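Local coordinates for protein LP15968p (PDB 3MN8) that removes C-terminal arginine or lysine from peptides and proteins as a zinc metallocarboxypeptidase, represented here by its first carboxypeptidase-like domain, at residues P58-H64 with L78-T84; N174-R180 with S286-F292; S224-D228 with S240-D245. One frame throughout, in Å; residues are numbered along the deposited sequence.

Contact 1: residues P58-H64 with L78-T84; sequences PNQAKVH and LQISRNT. With NAG (2-acetamido-2-deoxy-beta-D-glucopyranose), chain E.
The imidazole of His64 turns an edge to the side-chain amide of Gln79 across a beta hairpin of the Peptidase M14 domain: its NE2 donates to Gln79 OE1 over 2.6 Å, with the oxygen near the ring plane. Ring and amide planes stand 42° apart, and NE2 is tilted 31° from the plane of the amide C=O. The ring of Tyr138, on the neighbouring strand 136-140, also meets the imidazole. While the NE2-OE1 bond ties the two groups together, Gln79 NE2 adds a weak bond to Asp136. Gln79 can bridge in this way because its CG is anti to the backbone N (chi1 163°) and the chain runs on extended. The other flat group, the guanidinium of Arg82, reaches the N-linked sugar carried by Asn133. The sugar's O6 lies over one face, its C1 lies at the edge in plane, and Arg82 NH2 donates to NAG O5 at 3.2 Å.

Strand 61-68 is an outermost strand of the eight-stranded mixed sheet. Lys62 and Gln79 form an antiparallel hydrogen-bonded pair, flanked by the non-hydrogen-bonded pairs Ala61 with Ile80 and Val63 with Leu78. The apolar members of these flanking pairs share one face. There Val63 CG2 rests 3.7 Å from Leu78 CD1, the two side chains crossing at about a right angle, and Phe50 of helix 43-56 packs against both. Small Ala61 leaves room for Leu119 of helix 106-121.

On the other face the long aliphatic chain of Lys62 passes over Thr84, with its CD 3.8 Å from Thr84 CG2. Lysine suits this partly exposed place, since its methylenes pack while its end leads away. Ser81 N bonds to Gln60 O, and Thr84 N to Asn59 O at 2.8 Å, carrying the bonding beyond the regular strands.

Contact 2: residues N174-R180 with S286-F292; sequences NRDFPDR and SGGMQDF. With GEM ((2-guanidinoethylmercapto)succinic acid), chain G.
Phe177 and Met289 lie side by side, pointing the same way, in the active-site region of this M14 zinc carboxypeptidase domain. Met289 CB sits over the centre of the Phe177 ring, 3.9 Å from its centroid, as a CH-pi contact, and SD approaches obliquely in a Met-aromatic contact. Unbranched methionine can follow a ring face. The side chains of Phe292 and Phe177 cross at about a right angle, but their rings meet obliquely, planes at 51°; Pro178 CG touches Phe292 CE1 at 3.7 Å. At Gly287 a side chain would run into Arg175 O, and its positive phi (86°) suits glycine; its carbonyl accepts Phe177 N.

Asn174 touches the zinc ligand His217 and works with both ends of its amide: OD1 receives Met289 N, while ND2 turns to a carboxylate of the inhibitor. Arg175 presents a guanidinium edge to the same carboxylate, NH1 to GEM O15 and NH2 to GEM O14, consistent with how M14 enzymes hold a substrate's C-terminal carboxylate. With an alanine here, GEM O15 is likely to be left without its Arg175 donor. GEM O14 is gripped by two donors, Asn174 ND2 at 2.6 Å and Arg175 NH2 at 2.8 Å.

Contact 3: residues S224-D228 with S240-D245; sequences SYPYD and SLTPDD. With GEM ((2-guanidinoethylmercapto)succinic acid), chain G.
Tyr227 has more surface covered than any other residue here, and its ring is held on both faces. Thr242 OG1 lies over the centre of one face, 3.4 Å above the plane, the two side chains crossing at about a right angle; Arg180 makes a cation-pi contact on the opposite face. The flat tyrosine suits a slot between a small polar side chain and a cation. Its chi1 of -70° puts CG anti to the carbonyl carbon, swinging the ring across the 240-245 segment until OH comes 3.7 Å from Pro243 CD.

Ser240 anchors the base of that ring. Its carbonyl oxygen accepts Tyr227 N at 3.0 Å and also lies near the ring plane, at the edge. Its small side chain lets OG bond to Asn229 O while lying 3.7 Å from Tyr227 CB.

The two segments stand at the two ends of the connection from strand 222-225 to helix 245-257 in the M14 catalytic domain, and a cis peptide bond joins Pro226 to Tyr227 as the chain leaves the strand. The next residue, Asp228, enters the inhibitor pocket: its OD1 stands 2.9 Å from GEM N4 of the guanidino end, consistent with a part in recognising C-terminal arginine or lysine.

Thr242 starts a type I turn that ends at Asp245, the first residue of the helix. With OG1 on the Tyr227 ring, it also touches Pro226, whose CB lies 3.6 Å from that same OG1. Back on the strand, Tyr225 meets Leu241 CD2 at its ring edge, 4.2 Å from Tyr225 CE2. Asp245 OD1 approaches the same ring obliquely, whereas OD2 pairs with Lys249 one helical turn on, and Asp244 forms a salt bridge to Arg376 in the transthyretin-like region.

How the contacts relate
From the N terminus, contact 1 closes first: 58-64 and 78-84 pair across a short hairpin loop at the border of the large sheet, next to helix 43-56. Only afterwards does contact 2 open. Its 174-180 loop waits some 105 residues for 286-292 at the start of helix 289-296, and within that long excursion contact 3 both opens and closes, joining the end of strand 222-225 to the approach to helix 245-257. Contacts 2 and 3 touch directly, Asp291 OD2 probably accepting Asp228 N, and both reach the inhibitor. Contact 1 lies on the opposite side of the chain's centre from contacts 2 and 3, its own centre about 29 Å from that of contact 2, yet it shares the sheet with contact 3.

Contact 1: residues P58-H64 with L78-T84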
loop_
_atom_site.group_PDB
_atom_site.type_symbol
_atom_site.label_atom_id
_atom_site.label_comp_id
_atom_site.label_asym_id
_atom_site.label_seq_id
_atom_site.Cartn_x
_atom_site.Cartn_y
_atom_site.Cartn_z
ATOM N N PRO A 58 8.680 -22.140 5.139
ATOM C CA PRO A 58 9.124 -22.430 3.770
ATOM C C PRO A 58 8.105 -22.091 2.689
ATOM O O PRO A 58 8.503 -21.570 1.648
ATOM C CB PRO A 58 9.359 -23.944 3.797
ATOM C CG PRO A 58 9.713 -24.234 5.203
ATOM C CD PRO A 58 8.914 -23.277 6.045
ATOM N N ASN A 59 6.827 -22.371 2.923
ATOM C CA ASN A 59 5.834 -22.254 1.849
ATOM C C ASN A 59 5.049 -20.934 1.803
ATOM O O ASN A 59 4.304 -20.675 0.852
ATOM C CB ASN A 59 4.859 -23.436 1.888
ATOM C CG ASN A 59 5.568 -24.781 1.923
ATOM O OD1 ASN A 59 6.716 -24.884 2.352
ATOM N ND2 ASN A 59 4.875 -25.826 1.483
ATOM N N GLN A 60 5.233 -20.096 2.817
ATOM C CA GLN A 60 4.385 -18.926 2.971
ATOM C C GLN A 60 5.166 -17.623 3.099
ATOM O O GLN A 60 4.631 -16.537 2.875
ATOM C CB GLN A 60 3.462 -19.129 4.166
ATOM C CG GLN A 60 3.642 -20.497 4.806
ATOM C CD GLN A 60 2.334 -21.079 5.275
ATOM O OE1 GLN A 60 2.295 -21.918 6.188
ATOM N NE2 GLN A 60 1.244 -20.631 4.654
ATOM N N ALA A 61 6.437 -17.724 3.450
ATOM C CA ALA A 61 7.287 -16.544 3.493
ATOM C C ALA A 61 8.372 -16.653 2.438
ATOM O O ALA A 61 9.057 -17.681 2.347
ATOM C CB ALA A 61 7.899 -16.370 4.866
ATOM N N LYS A 62 8.508 -15.591 1.643
ATOM C CA LYS A 62 9.523 -15.509 0.595
ATOM C C LYS A 62 10.106 -14.110 0.519
ATOM O O LYS A 62 9.373 -13.129 0.565
ATOM C CB LYS A 62 8.925 -15.889 -0.760
ATOM C CG LYS A 62 9.916 -15.813 -1.917
ATOM C CD LYS A 62 9.298 -16.384 -3.185
ATOM C CE LYS A 62 10.216 -16.208 -4.376
ATOM N NZ LYS A 62 11.571 -16.755 -4.110
ATOM N N VAL A 63 11.428 -14.022 0.409
ATOM C CA VAL A 63 12.099 -12.732 0.328
ATOM C C VAL A 63 12.349 -12.338 -1.109
ATOM O O VAL A 63 12.788 -13.154 -1.916
ATOM C CB VAL A 63 13.445 -12.743 1.045
ATOM C CG1 VAL A 63 14.211 -11.481 0.722
ATOM C CG2 VAL A 63 13.247 -12.889 2.555
ATOM N N HIS A 64 12.082 -11.071 -1.404
ATOM C CA HIS A 64 12.272 -10.503 -2.727
ATOM C C HIS A 64 13.251 -9.342 -2.678
ATOM O O HIS A 64 13.138 -8.459 -1.819
ATOM C CB HIS A 64 10.932 -10.029 -3.265
ATOM C CG HIS A 64 9.919 -11.124 -3.360
ATOM N ND1 HIS A 64 9.780 -11.909 -4.485
ATOM C CD2 HIS A 64 9.022 -11.588 -2.460
ATOM C CE1 HIS A 64 8.828 -12.799 -4.280
ATOM N NE2 HIS A 64 8.349 -12.624 -3.060
ATOM N N LEU A 78 9.315 -8.792 1.993
ATOM C CA LEU A 78 8.871 -10.120 2.371
ATOM C C LEU A 78 7.467 -10.332 1.874
ATOM O O LEU A 78 6.556 -9.610 2.274
ATOM C CB LEU A 78 8.895 -10.309 3.888
ATOM C CG LEU A 78 8.639 -11.744 4.382
ATOM C CD1 LEU A 78 9.848 -12.641 4.105
ATOM C CD2 LEU A 78 8.283 -11.796 5.874
ATOM N N GLN A 79 7.302 -11.323 1.007
ATOM C CA GLN A 79 5.985 -11.793 0.590
ATOM C C GLN A 79 5.433 -12.883 1.500
ATOM O O GLN A 79 6.143 -13.812 1.871
ATOM C CB GLN A 79 6.046 -12.347 -0.826
ATOM C CG GLN A 79 4.872 -13.195 -1.191
ATOM C CD GLN A 79 5.086 -13.884 -2.507
ATOM O OE1 GLN A 79 6.222 -14.096 -2.927
ATOM N NE2 GLN A 79 3.996 -14.246 -3.170
ATOM N N ILE A 80 4.150 -12.763 1.830
ATOM C CA ILE A 80 3.415 -13.768 2.587
ATOM C C ILE A 80 2.189 -14.171 1.786
ATOM O O ILE A 80 1.408 -13.313 1.369
ATOM C CB ILE A 80 2.937 -13.198 3.920
ATOM C CG1 ILE A 80 4.144 -12.761 4.759
ATOM C CG2 ILE A 80 2.068 -14.215 4.645
ATOM C CD1 ILE A 80 3.813 -11.885 5.939
ATOM N N SER A 81 2.011 -15.469 1.566
ATOM C CA SER A 81 0.903 -15.945 0.749
ATOM C C SER A 81 0.486 -17.343 1.153
ATOM O O SER A 81 1.211 -18.023 1.880
ATOM C CB SER A 81 1.321 -15.958 -0.710
ATOM O OG SER A 81 2.485 -16.743 -0.860
ATOM N N ARG A 82 -0.680 -17.778 0.678
ATOM C CA ARG A 82 -1.115 -19.157 0.895
ATOM C C ARG A 82 -0.014 -20.060 0.367
ATOM O O ARG A 82 0.434 -20.986 1.052
ATOM C CB ARG A 82 -2.449 -19.431 0.181
ATOM C CG ARG A 82 -2.959 -20.879 0.239
ATOM C CD ARG A 82 -4.368 -20.965 0.812
ATOM N NE ARG A 82 -5.335 -21.508 -0.133
ATOM C CZ ARG A 82 -6.547 -21.970 0.184
ATOM N NH1 ARG A 82 -7.338 -22.435 -0.775
ATOM N NH2 ARG A 82 -6.979 -21.979 1.442
ATOM N N ASN A 83 0.442 -19.758 -0.846
ATOM C CA ASN A 83 1.506 -20.526 -1.479
ATOM C C ASN A 83 2.480 -19.629 -2.204
ATOM O O ASN A 83 2.176 -19.113 -3.275
ATOM C CB ASN A 83 0.919 -21.528 -2.467
ATOM C CG ASN A 83 1.957 -22.062 -3.447
ATOM O OD1 ASN A 83 3.136 -22.199 -3.111
ATOM N ND2 ASN A 83 1.517 -22.371 -4.667
ATOM N N THR A 84 3.665 -19.466 -1.631
ATOM C CA THR A 84 4.640 -18.512 -2.158
ATOM C C THR A 84 5.158 -18.843 -3.567
ATOM O O THR A 84 5.720 -17.990 -4.244
ATOM C CB THR A 84 5.806 -18.329 -1.184
ATOM O OG1 THR A 84 6.070 -16.935 -1.022
ATOM C CG2 THR A 84 7.043 -19.036 -1.687
HETATM C C1 NAG E . -6.020 -21.517 4.726
HETATM C C2 NAG E . -7.387 -22.082 5.109
HETATM C C3 NAG E . -7.302 -23.443 5.790
HETATM C C4 NAG E . -6.302 -24.347 5.072
HETATM C C5 NAG E . -5.000 -23.602 4.819
HETATM C C6 NAG E . -4.032 -24.465 4.031
HETATM C C7 NAG E . -7.886 -20.749 7.174
HETATM C C8 NAG E . -6.485 -20.858 7.719
HETATM N N2 NAG E . -8.143 -21.131 5.917
HETATM O O3 NAG E . -8.589 -24.031 5.793
HETATM O O4 NAG E . -6.039 -25.506 5.838
HETATM O O5 NAG E . -5.256 -22.467 4.036
HETATM O O6 NAG E . -4.491 -24.500 2.697
HETATM O O7 NAG E . -8.777 -20.294 7.891
#

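Contact 2: residues N174-R180 with S286-F292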
loop_
_atom_site.group_PDB
_atom_site.type_symbol
_atom_site.label_atom_id
_atom_site.label_comp_id
_atom_site.label_asym_id
_atom_site.label_seq_id
_atom_site.Cartn_x
_atom_site.Cartn_y
_atom_site.Cartn_z
ATOM N N ASN A 174 10.155 11.205 -1.671
ATOM C CA ASN A 174 8.739 11.457 -1.876
ATOM C C ASN A 174 8.556 12.677 -2.741
ATOM O O ASN A 174 7.471 13.259 -2.775
ATOM C CB ASN A 174 7.994 11.635 -0.560
ATOM C CG ASN A 174 6.536 11.206 -0.648
ATOM O OD1 ASN A 174 6.137 10.467 -1.558
ATOM N ND2 ASN A 174 5.737 11.655 0.314
ATOM N N ARG A 175 9.627 13.084 -3.417
ATOM C CA ARG A 175 9.514 14.044 -4.520
ATOM C C ARG A 175 10.117 13.492 -5.806
ATOM O O ARG A 175 10.138 14.167 -6.829
ATOM C CB ARG A 175 10.186 15.372 -4.195
ATOM C CG ARG A 175 9.720 15.980 -2.910
ATOM C CD ARG A 175 8.202 16.091 -2.824
ATOM N NE ARG A 175 7.862 16.914 -1.679
ATOM C CZ ARG A 175 7.375 16.501 -0.514
ATOM N NH1 ARG A 175 7.154 17.402 0.426
ATOM N NH2 ARG A 175 7.084 15.233 -0.283
ATOM N N ASP A 176 10.594 12.254 -5.756
ATOM C CA ASP A 176 11.452 11.744 -6.821
ATOM C C ASP A 176 10.755 10.831 -7.832
ATOM O O ASP A 176 11.372 10.392 -8.803
ATOM C CB ASP A 176 12.658 11.031 -6.213
ATOM C CG ASP A 176 13.795 10.886 -7.190
ATOM O OD1 ASP A 176 13.994 11.815 -7.994
ATOM O OD2 ASP A 176 14.490 9.850 -7.147
ATOM N N PHE A 177 9.476 10.545 -7.606
ATOM C CA PHE A 177 8.720 9.664 -8.497
ATOM C C PHE A 177 8.155 10.480 -9.649
ATOM O O PHE A 177 7.967 11.683 -9.517
ATOM C CB PHE A 177 7.604 8.935 -7.726
ATOM C CG PHE A 177 8.109 7.818 -6.824
ATOM C CD1 PHE A 177 8.710 8.105 -5.591
ATOM C CD2 PHE A 177 7.994 6.492 -7.207
ATOM C CE1 PHE A 177 9.179 7.090 -4.766
ATOM C CE2 PHE A 177 8.464 5.474 -6.389
ATOM C CZ PHE A 177 9.055 5.772 -5.168
ATOM N N PRO A 178 7.915 9.831 -10.796
ATOM C CA PRO A 178 7.271 10.487 -11.935
ATOM C C PRO A 178 5.916 11.107 -11.544
ATOM O O PRO A 178 5.116 10.509 -10.807
ATOM C CB PRO A 178 7.068 9.336 -12.927
ATOM C CG PRO A 178 8.105 8.313 -12.560
ATOM C CD PRO A 178 8.277 8.429 -11.082
ATOM N N ASP A 179 5.667 12.314 -12.044
ATOM C CA ASP A 179 4.444 13.034 -11.732
ATOM C C ASP A 179 3.450 12.887 -12.868
ATOM O O ASP A 179 3.817 12.990 -14.039
ATOM C CB ASP A 179 4.742 14.512 -11.491
ATOM C CG ASP A 179 3.559 15.250 -10.887
ATOM O OD1 ASP A 179 2.934 14.697 -9.954
ATOM O OD2 ASP A 179 3.255 16.380 -11.339
ATOM N N ARG A 180 2.189 12.640 -12.521
ATOM C CA ARG A 180 1.143 12.470 -13.520
ATOM C C ARG A 180 1.005 13.741 -14.359
ATOM O O ARG A 180 0.654 13.686 -15.534
ATOM C CB ARG A 180 -0.175 12.144 -12.833
ATOM C CG ARG A 180 -0.549 13.180 -11.824
ATOM C CD ARG A 180 -1.660 12.714 -10.938
ATOM N NE ARG A 180 -2.079 13.810 -10.076
ATOM C CZ ARG A 180 -3.024 14.682 -10.398
ATOM N NH1 ARG A 180 -3.659 14.573 -11.562
ATOM N NH2 ARG A 180 -3.339 15.653 -9.554
ATOM N N SER A 286 4.743 17.309 -5.105
ATOM C CA SER A 286 4.798 16.607 -6.377
ATOM C C SER A 286 5.866 15.527 -6.389
ATOM O O SER A 286 6.882 15.649 -5.700
ATOM C CB SER A 286 4.999 17.591 -7.521
ATOM O OG SER A 286 3.939 18.534 -7.532
ATOM N N GLY A 287 5.605 14.462 -7.152
ATOM C CA GLY A 287 6.567 13.398 -7.351
ATOM C C GLY A 287 6.505 12.342 -6.276
ATOM O O GLY A 287 7.454 11.582 -6.071
ATOM N N GLY A 288 5.375 12.286 -5.585
ATOM C CA GLY A 288 5.198 11.307 -4.531
ATOM C C GLY A 288 4.885 9.905 -5.034
ATOM O O GLY A 288 4.399 9.706 -6.144
ATOM N N MET A 289 5.147 8.915 -4.195
ATOM C CA MET A 289 4.872 7.530 -4.555
ATOM C C MET A 289 3.366 7.246 -4.596
ATOM O O MET A 289 2.894 6.496 -5.446
ATOM C CB MET A 289 5.566 6.599 -3.558
ATOM C CG MET A 289 5.420 5.121 -3.847
ATOM S SD MET A 289 6.577 4.177 -2.827
ATOM C CE MET A 289 6.021 4.558 -1.158
ATOM N N GLN A 290 2.623 7.855 -3.674
ATOM C CA GLN A 290 1.183 7.628 -3.556
ATOM C C GLN A 290 0.511 7.844 -4.892
ATOM O O GLN A 290 -0.054 6.934 -5.481
ATOM C CB GLN A 290 0.563 8.582 -2.531
ATOM C CG GLN A 290 -0.926 8.381 -2.322
ATOM C CD GLN A 290 -1.581 9.533 -1.561
ATOM O OE1 GLN A 290 -1.704 9.491 -0.334
ATOM N NE2 GLN A 290 -2.008 10.567 -2.292
ATOM N N ASP A 291 0.569 9.073 -5.376
ATOM C CA ASP A 291 -0.131 9.395 -6.608
ATOM C C ASP A 291 0.458 8.621 -7.779
ATOM O O ASP A 291 -0.218 8.413 -8.791
ATOM C CB ASP A 291 -0.138 10.911 -6.871
ATOM C CG ASP A 291 -1.079 11.668 -5.927
ATOM O OD1 ASP A 291 -1.642 11.039 -5.000
ATOM O OD2 ASP A 291 -1.262 12.891 -6.116
ATOM N N PHE A 292 1.712 8.190 -7.638
ATOM C CA PHE A 292 2.346 7.450 -8.719
ATOM C C PHE A 292 1.690 6.078 -8.893
ATOM O O PHE A 292 1.407 5.650 -10.017
ATOM C CB PHE A 292 3.849 7.312 -8.520
ATOM C CG PHE A 292 4.479 6.337 -9.457
ATOM C CD1 PHE A 292 4.962 6.761 -10.681
ATOM C CD2 PHE A 292 4.568 4.986 -9.130
ATOM C CE1 PHE A 292 5.534 5.861 -11.576
ATOM C CE2 PHE A 292 5.144 4.085 -10.008
ATOM C CZ PHE A 292 5.625 4.519 -11.235
HETATM C C8 GEM G . 4.388 14.377 3.406
HETATM S S7 GEM G . 3.599 12.999 2.621
HETATM C C6 GEM G . 1.987 13.092 3.348
HETATM C C5 GEM G . 1.321 14.457 3.195
HETATM N N3 GEM G . 0.992 14.629 1.789
HETATM C C1 GEM G . 0.560 15.738 1.199
HETATM N N4 GEM G . 0.299 15.747 -0.103
HETATM N N2 GEM G . 0.391 16.849 1.909
HETATM C C9 GEM G . 5.704 14.594 2.708
HETATM O O14 GEM G . 6.051 13.769 1.835
HETATM O O15 GEM G . 6.397 15.587 3.014
HETATM C C10 GEM G . 4.563 14.195 4.923
HETATM C C11 GEM G . 5.545 13.124 5.380
HETATM O O12 GEM G . 5.150 12.314 6.254
HETATM O O13 GEM G . 6.712 13.100 4.910
#

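Contact 3: residues S224-D228 with S240-D245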
loop_
_atom_site.group_PDB
_atom_site.type_symbol
_atom_site.label_atom_id
_atom_site.label_comp_id
_atom_site.label_asym_id
_atom_site.label_seq_id
_atom_site.Cartn_x
_atom_site.Cartn_y
_atom_site.Cartn_z
ATOM N N SER A 224 -4.070 9.917 4.823
ATOM C CA SER A 224 -4.029 10.808 3.664
ATOM C C SER A 224 -4.123 10.033 2.360
ATOM O O SER A 224 -3.529 8.967 2.217
ATOM C CB SER A 224 -2.725 11.617 3.672
ATOM O OG SER A 224 -2.657 12.549 2.599
ATOM N N TYR A 225 -4.846 10.588 1.394
ATOM C CA TYR A 225 -5.114 9.902 0.133
ATOM C C TYR A 225 -4.962 10.882 -1.009
ATOM O O TYR A 225 -4.956 12.095 -0.781
ATOM C CB TYR A 225 -6.542 9.344 0.139
ATOM C CG TYR A 225 -7.596 10.363 0.526
ATOM C CD1 TYR A 225 -7.868 10.642 1.860
ATOM C CD2 TYR A 225 -8.317 11.037 -0.437
ATOM C CE1 TYR A 225 -8.834 11.567 2.220
ATOM C CE2 TYR A 225 -9.285 11.965 -0.089
ATOM C CZ TYR A 225 -9.541 12.225 1.242
ATOM O OH TYR A 225 -10.504 13.149 1.595
ATOM N N PRO A 226 -4.850 10.364 -2.240
ATOM C CA PRO A 226 -4.705 11.144 -3.482
ATOM C C PRO A 226 -5.841 12.158 -3.741
ATOM O O PRO A 226 -6.960 12.014 -3.221
ATOM C CB PRO A 226 -4.707 10.063 -4.576
ATOM C CG PRO A 226 -4.253 8.817 -3.885
ATOM C CD PRO A 226 -4.776 8.912 -2.476
ATOM N N TYR A 227 -5.555 13.191 -4.529
ATOM C CA TYR A 227 -4.227 13.460 -5.044
ATOM C C TYR A 227 -3.471 14.357 -4.067
ATOM O O TYR A 227 -4.081 15.018 -3.210
ATOM C CB TYR A 227 -4.317 14.182 -6.391
ATOM C CG TYR A 227 -4.835 13.368 -7.549
ATOM C CD1 TYR A 227 -4.108 12.287 -8.050
ATOM C CD2 TYR A 227 -6.026 13.712 -8.178
ATOM C CE1 TYR A 227 -4.564 11.562 -9.127
ATOM C CE2 TYR A 227 -6.493 12.989 -9.251
ATOM C CZ TYR A 227 -5.757 11.913 -9.719
ATOM O OH TYR A 227 -6.218 11.186 -10.785
ATOM N N ASP A 228 -2.146 14.390 -4.220
ATOM C CA ASP A 228 -1.259 15.196 -3.377
ATOM C C ASP A 228 -0.978 16.543 -4.035
ATOM O O ASP A 228 -0.407 17.442 -3.418
ATOM C CB ASP A 228 0.068 14.461 -3.129
ATOM C CG ASP A 228 -0.027 13.417 -2.005
ATOM O OD1 ASP A 228 -1.022 13.441 -1.247
ATOM O OD2 ASP A 228 0.901 12.578 -1.870
ATOM N N SER A 240 -7.820 18.264 -4.094
ATOM C CA SER A 240 -7.553 17.820 -5.456
ATOM C C SER A 240 -7.957 16.349 -5.567
ATOM O O SER A 240 -7.113 15.454 -5.616
ATOM C CB SER A 240 -6.077 18.006 -5.804
ATOM O OG SER A 240 -5.797 17.450 -7.075
ATOM N N LEU A 241 -9.262 16.113 -5.611
ATOM C CA LEU A 241 -9.802 14.766 -5.474
ATOM C C LEU A 241 -9.574 13.839 -6.663
ATOM O O LEU A 241 -9.201 14.256 -7.756
ATOM C CB LEU A 241 -11.285 14.814 -5.106
ATOM C CG LEU A 241 -11.536 15.608 -3.824
ATOM C CD1 LEU A 241 -13.021 15.769 -3.532
ATOM C CD2 LEU A 241 -10.819 14.941 -2.657
ATOM N N THR A 242 -9.813 12.560 -6.410
ATOM C CA THR A 242 -9.544 11.500 -7.355
ATOM C C THR A 242 -10.871 10.972 -7.882
ATOM O O THR A 242 -11.900 11.063 -7.198
ATOM C CB THR A 242 -8.753 10.389 -6.637
ATOM O OG1 THR A 242 -7.365 10.487 -6.987
ATOM C CG2 THR A 242 -9.265 9.014 -6.979
ATOM N N PRO A 243 -10.870 10.435 -9.110
ATOM C CA PRO A 243 -12.118 9.845 -9.600
ATOM C C PRO A 243 -12.641 8.820 -8.596
ATOM O O PRO A 243 -13.840 8.643 -8.452
ATOM C CB PRO A 243 -11.694 9.143 -10.899
ATOM C CG PRO A 243 -10.452 9.834 -11.324
ATOM C CD PRO A 243 -9.764 10.301 -10.070
ATOM N N ASP A 244 -11.727 8.150 -7.907
ATOM C CA ASP A 244 -12.095 7.118 -6.957
ATOM C C ASP A 244 -12.149 7.641 -5.532
ATOM O O ASP A 244 -11.807 6.932 -4.587
ATOM C CB ASP A 244 -11.127 5.936 -7.067
ATOM C CG ASP A 244 -11.559 4.927 -8.130
ATOM O OD1 ASP A 244 -12.536 4.189 -7.869
ATOM O OD2 ASP A 244 -10.942 4.876 -9.222
ATOM N N ASP A 245 -12.612 8.871 -5.373
ATOM C CA ASP A 245 -12.597 9.497 -4.060
ATOM C C ASP A 245 -13.391 8.752 -2.994
ATOM O O ASP A 245 -12.933 8.617 -1.862
ATOM C CB ASP A 245 -13.082 10.940 -4.117
ATOM C CG ASP A 245 -12.669 11.708 -2.897
ATOM O OD1 ASP A 245 -11.449 11.753 -2.624
ATOM O OD2 ASP A 245 -13.553 12.240 -2.205
HETATM C C8 GEM G . 4.388 14.377 3.406
HETATM S S7 GEM G . 3.599 12.999 2.621
HETATM C C6 GEM G . 1.987 13.092 3.348
HETATM C C5 GEM G . 1.321 14.457 3.195
HETATM N N3 GEM G . 0.992 14.629 1.789
HETATM C C1 GEM G . 0.560 15.738 1.199
HETATM N N4 GEM G . 0.299 15.747 -0.103
HETATM N N2 GEM G . 0.391 16.849 1.909
HETATM C C9 GEM G . 5.704 14.594 2.708
HETATM O O14 GEM G . 6.051 13.769 1.835
HETATM O O15 GEM G . 6.397 15.587 3.014
HETATM C C10 GEM G . 4.563 14.195 4.923
HETATM C C11 GEM G . 5.545 13.124 5.380
HETATM O O12 GEM G . 5.150 12.314 6.254
HETATM O O13 GEM G . 6.712 13.100 4.910
#